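Local coordinates for 457aa long hypothetical protein (Pyrococcus horikoshii, PDB 2CSU), which is of unknown function but combines a Rossmann-type CoA-binding domain with two domains of the succinyl-CoA ligase families, at residues D199-I210 with V226-A237. Numbering follows the deposited sequence.
Sequences DTEEDKAIALYI and VTKKKPIIALKA
The Y209 ring meets L235 at its edge, where L235 CD2 lies in the ring plane, 3.9 Å from Y209 CD1, while L235 O and A237 CB approach it obliquely. With CG anti to the backbone N (chi1 173°), the ring reaches A237; its buried OH has no hydrogen-bond partner in the model, and G304 of the second subunit packs against the Y209 side chain. Strands 205-210 and 232-236 run parallel, joined by helix 216-229 in the beta-alpha-beta crossover of a flavodoxin-like domain. Six backbone hydrogen bonds, from I206 N to P231 O at one end to A237 N to I210 O at the other, join them. On the face of I206, L208 and I210, the side chains of I206 and I232 lie side by side (I206 CD1 to I232 CG1 3.9 Å), L208 CD1 rests on I232 CG2, and I210 CD1 reaches A234 CB at 3.8 Å; F190 and M194 of helix 190-197 cover this side. Just before strand 232-236, K230 sends NZ to D203 O in the carbonyl plane (2.6 Å) and to T200 O from above its plane (2.7 Å); L197 O is a third acceptor. Nearer solvent, extended K229 brings NZ to the syn lone pair of D199 OD1, a 2.9 Å salt bridge.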
loop_
_atom_site.group_PDB
_atom_site.type_symbol
_atom_site.label_atom_id
_atom_site.label_comp_id
_atom_site.label_asym_id
_atom_site.label_seq_id
_atom_site.Cartn_x
_atom_site.Cartn_y
_atom_site.Cartn_z
ATOM N N ASP A 199 -20.473 18.754 13.928
ATOM C CA ASP A 199 -21.295 19.708 13.182
ATOM C C ASP A 199 -20.714 20.443 11.979
ATOM O O ASP A 199 -21.453 21.110 11.249
ATOM C CB ASP A 199 -21.888 20.740 14.149
ATOM C CG ASP A 199 -22.862 20.115 15.121
ATOM O OD1 ASP A 199 -23.666 19.266 14.677
ATOM O OD2 ASP A 199 -22.818 20.464 16.318
ATOM N N THR A 200 -19.413 20.349 11.754
ATOM C CA THR A 200 -18.860 21.026 10.591
ATOM C C THR A 200 -19.431 20.339 9.349
ATOM O O THR A 200 -20.063 19.290 9.447
ATOM C CB THR A 200 -17.323 20.923 10.552
ATOM O OG1 THR A 200 -16.930 19.585 10.875
ATOM C CG2 THR A 200 -16.692 21.896 11.536
ATOM N N GLU A 201 -19.222 20.935 8.183
ATOM C CA GLU A 201 -19.755 20.288 6.989
ATOM C C GLU A 201 -18.649 19.636 6.153
ATOM O O GLU A 201 -18.869 18.708 5.387
ATOM C CB GLU A 201 -20.473 21.350 6.154
ATOM C CG GLU A 201 -21.909 21.591 6.624
ATOM C CD GLU A 201 -22.670 22.340 5.552
ATOM O OE1 GLU A 201 -22.386 22.136 4.380
ATOM O OE2 GLU A 201 -23.542 23.133 5.904
ATOM N N GLU A 202 -17.430 20.189 6.293
ATOM C CA GLU A 202 -16.318 19.689 5.494
ATOM C C GLU A 202 -15.838 18.320 5.982
ATOM O O GLU A 202 -15.317 17.506 5.232
ATOM C CB GLU A 202 -15.177 20.704 5.578
ATOM C CG GLU A 202 -15.437 21.945 4.722
ATOM C CD GLU A 202 -16.126 22.997 5.561
ATOM O OE1 GLU A 202 -17.027 22.651 6.312
ATOM O OE2 GLU A 202 -15.753 24.164 5.454
ATOM N N ASP A 203 -15.994 18.095 7.301
ATOM C CA ASP A 203 -15.594 16.810 7.859
ATOM C C ASP A 203 -16.708 15.769 7.725
ATOM O O ASP A 203 -17.692 15.764 8.455
ATOM C CB ASP A 203 -15.239 17.015 9.332
ATOM C CG ASP A 203 -14.227 18.145 9.451
ATOM O OD1 ASP A 203 -13.072 17.921 9.085
ATOM O OD2 ASP A 203 -14.600 19.228 9.891
ATOM N N LYS A 204 -16.549 14.891 6.718
ATOM C CA LYS A 204 -17.555 13.860 6.493
ATOM C C LYS A 204 -17.352 12.664 7.428
ATOM O O LYS A 204 -18.265 11.907 7.732
ATOM C CB LYS A 204 -17.456 13.407 5.036
ATOM C CG LYS A 204 -18.308 14.271 4.103
ATOM C CD LYS A 204 -17.879 14.149 2.638
ATOM C CE LYS A 204 -18.204 15.406 1.824
ATOM N NZ LYS A 204 -18.656 15.025 0.487
ATOM N N ALA A 205 -16.087 12.490 7.855
ATOM C CA ALA A 205 -15.777 11.390 8.762
ATOM C C ALA A 205 -14.605 11.734 9.685
ATOM O O ALA A 205 -13.822 12.643 9.439
ATOM C CB ALA A 205 -15.429 10.164 7.918
ATOM N N ILE A 206 -14.528 10.991 10.806
ATOM C CA ILE A 206 -13.435 11.208 11.747
ATOM C C ILE A 206 -12.586 9.947 11.924
ATOM O O ILE A 206 -13.088 8.863 12.187
ATOM C CB ILE A 206 -14.035 11.620 13.092
ATOM C CG1 ILE A 206 -15.007 12.789 12.906
ATOM C CG2 ILE A 206 -12.914 12.086 14.040
ATOM C CD1 ILE A 206 -15.893 13.010 14.132
ATOM N N ALA A 207 -11.281 10.078 11.720
ATOM C CA ALA A 207 -10.372 8.952 11.848
ATOM C C ALA A 207 -9.588 9.213 13.120
ATOM O O ALA A 207 -9.171 10.349 13.364
ATOM C CB ALA A 207 -9.432 8.882 10.642
ATOM N N LEU A 208 -9.404 8.180 13.938
ATOM C CA LEU A 208 -8.680 8.359 15.189
ATOM C C LEU A 208 -7.550 7.363 15.381
ATOM O O LEU A 208 -7.708 6.185 15.086
ATOM C CB LEU A 208 -9.632 8.214 16.390
ATOM C CG LEU A 208 -10.845 9.128 16.625
ATOM C CD1 LEU A 208 -11.590 8.651 17.879
ATOM C CD2 LEU A 208 -10.399 10.572 16.810
ATOM N N TYR A 209 -6.400 7.845 15.846
ATOM C CA TYR A 209 -5.302 6.947 16.186
ATOM C C TYR A 209 -5.212 7.117 17.693
ATOM O O TYR A 209 -4.686 8.116 18.184
ATOM C CB TYR A 209 -3.958 7.340 15.583
ATOM C CG TYR A 209 -2.856 6.441 16.139
ATOM C CD1 TYR A 209 -2.754 5.110 15.736
ATOM C CD2 TYR A 209 -1.970 6.901 17.113
ATOM C CE1 TYR A 209 -1.804 4.251 16.279
ATOM C CE2 TYR A 209 -1.004 6.046 17.676
ATOM C CZ TYR A 209 -0.932 4.717 17.247
ATOM O OH TYR A 209 -0.003 3.850 17.775
ATOM N N ILE A 210 -5.731 6.137 18.421
ATOM C CA ILE A 210 -5.755 6.196 19.873
ATOM C C ILE A 210 -4.742 5.329 20.593
ATOM O O ILE A 210 -4.570 4.151 20.284
ATOM C CB ILE A 210 -7.144 5.790 20.423
ATOM C CG1 ILE A 210 -8.236 6.669 19.808
ATOM C CG2 ILE A 210 -7.146 5.886 21.939
ATOM C CD1 ILE A 210 -9.619 6.083 19.924
ATOM N N VAL A 226 -22.321 11.451 18.407
ATOM C CA VAL A 226 -21.744 11.862 17.131
ATOM C C VAL A 226 -21.897 10.780 16.047
ATOM O O VAL A 226 -22.164 11.057 14.886
ATOM C CB VAL A 226 -20.265 12.188 17.343
ATOM C CG1 VAL A 226 -19.644 12.674 16.033
ATOM C CG2 VAL A 226 -20.109 13.264 18.406
ATOM N N THR A 227 -21.672 9.514 16.461
ATOM C CA THR A 227 -21.718 8.427 15.489
ATOM C C THR A 227 -23.093 8.283 14.853
ATOM O O THR A 227 -23.328 7.453 13.983
ATOM C CB THR A 227 -21.345 7.129 16.205
ATOM O OG1 THR A 227 -21.105 6.115 15.230
ATOM C CG2 THR A 227 -22.506 6.690 17.093
ATOM N N LYS A 228 -24.040 9.098 15.340
ATOM C CA LYS A 228 -25.331 9.097 14.703
ATOM C C LYS A 228 -25.367 10.062 13.505
ATOM O O LYS A 228 -26.016 9.806 12.496
ATOM C CB LYS A 228 -26.379 9.389 15.779
ATOM C CG LYS A 228 -26.545 8.155 16.686
ATOM C CD LYS A 228 -27.718 8.260 17.664
ATOM C CE LYS A 228 -27.958 6.958 18.439
ATOM N NZ LYS A 228 -28.570 7.253 19.734
ATOM N N LYS A 229 -24.612 11.180 13.624
ATOM C CA LYS A 229 -24.490 12.131 12.512
ATOM C C LYS A 229 -23.463 11.679 11.454
ATOM O O LYS A 229 -23.761 11.537 10.273
ATOM C CB LYS A 229 -24.070 13.479 13.091
ATOM C CG LYS A 229 -25.099 14.018 14.083
ATOM C CD LYS A 229 -24.660 15.351 14.685
ATOM C CE LYS A 229 -25.786 16.042 15.463
ATOM N NZ LYS A 229 -25.296 17.292 16.050
ATOM N N LYS A 230 -22.206 11.505 11.905
ATOM C CA LYS A 230 -21.177 11.005 10.998
ATOM C C LYS A 230 -20.239 10.023 11.692
ATOM O O LYS A 230 -20.142 9.973 12.911
ATOM C CB LYS A 230 -20.383 12.191 10.448
ATOM C CG LYS A 230 -20.734 13.511 11.138
ATOM C CD LYS A 230 -19.650 14.573 10.939
ATOM C CE LYS A 230 -20.225 15.921 10.490
ATOM N NZ LYS A 230 -19.136 16.867 10.254
ATOM N N PRO A 231 -19.644 9.137 10.878
ATOM C CA PRO A 231 -18.805 8.048 11.367
ATOM C C PRO A 231 -17.449 8.405 11.970
ATOM O O PRO A 231 -16.816 9.416 11.631
ATOM C CB PRO A 231 -18.692 7.122 10.149
ATOM C CG PRO A 231 -18.773 8.043 9.019
ATOM C CD PRO A 231 -19.870 9.004 9.429
ATOM N N ILE A 232 -17.031 7.551 12.894
ATOM C CA ILE A 232 -15.768 7.687 13.581
ATOM C C ILE A 232 -15.053 6.345 13.441
ATOM O O ILE A 232 -15.619 5.306 13.763
ATOM C CB ILE A 232 -15.999 8.025 15.070
ATOM C CG1 ILE A 232 -16.702 9.385 15.183
ATOM C CG2 ILE A 232 -14.681 8.002 15.824
ATOM C CD1 ILE A 232 -17.143 9.771 16.583
ATOM N N ILE A 233 -13.820 6.376 12.936
ATOM C CA ILE A 233 -13.020 5.167 12.745
ATOM C C ILE A 233 -11.781 5.259 13.643
ATOM O O ILE A 233 -10.978 6.191 13.505
ATOM C CB ILE A 233 -12.545 5.008 11.267
ATOM C CG1 ILE A 233 -13.737 4.968 10.306
ATOM C CG2 ILE A 233 -11.785 3.700 11.106
ATOM C CD1 ILE A 233 -14.552 6.229 10.254
ATOM N N ALA A 234 -11.628 4.293 14.552
ATOM C CA ALA A 234 -10.498 4.279 15.478
ATOM C C ALA A 234 -9.529 3.120 15.304
ATOM O O ALA A 234 -9.929 1.962 15.199
ATOM C CB ALA A 234 -11.002 4.292 16.921
ATOM N N LEU A 235 -8.247 3.455 15.273
ATOM C CA LEU A 235 -7.170 2.478 15.170
ATOM C C LEU A 235 -6.547 2.539 16.566
ATOM O O LEU A 235 -5.933 3.541 16.935
ATOM C CB LEU A 235 -6.142 2.900 14.100
ATOM C CG LEU A 235 -4.804 2.124 14.071
ATOM C CD1 LEU A 235 -5.064 0.626 13.886
ATOM C CD2 LEU A 235 -3.908 2.660 12.948
ATOM N N LYS A 236 -6.748 1.486 17.349
ATOM C CA LYS A 236 -6.235 1.421 18.713
ATOM C C LYS A 236 -4.948 0.601 18.786
ATOM O O LYS A 236 -4.882 -0.551 18.378
ATOM C CB LYS A 236 -7.301 0.791 19.612
ATOM C CG LYS A 236 -6.780 0.524 21.030
ATOM C CD LYS A 236 -6.760 1.787 21.893
ATOM C CE LYS A 236 -6.304 1.513 23.331
ATOM N NZ LYS A 236 -4.848 1.366 23.372
ATOM N N ALA A 237 -3.887 1.260 19.282
ATOM C CA ALA A 237 -2.604 0.576 19.395
ATOM C C ALA A 237 -2.490 -0.191 20.712
ATOM O O ALA A 237 -2.930 0.252 21.768
ATOM C CB ALA A 237 -1.495 1.629 19.318
#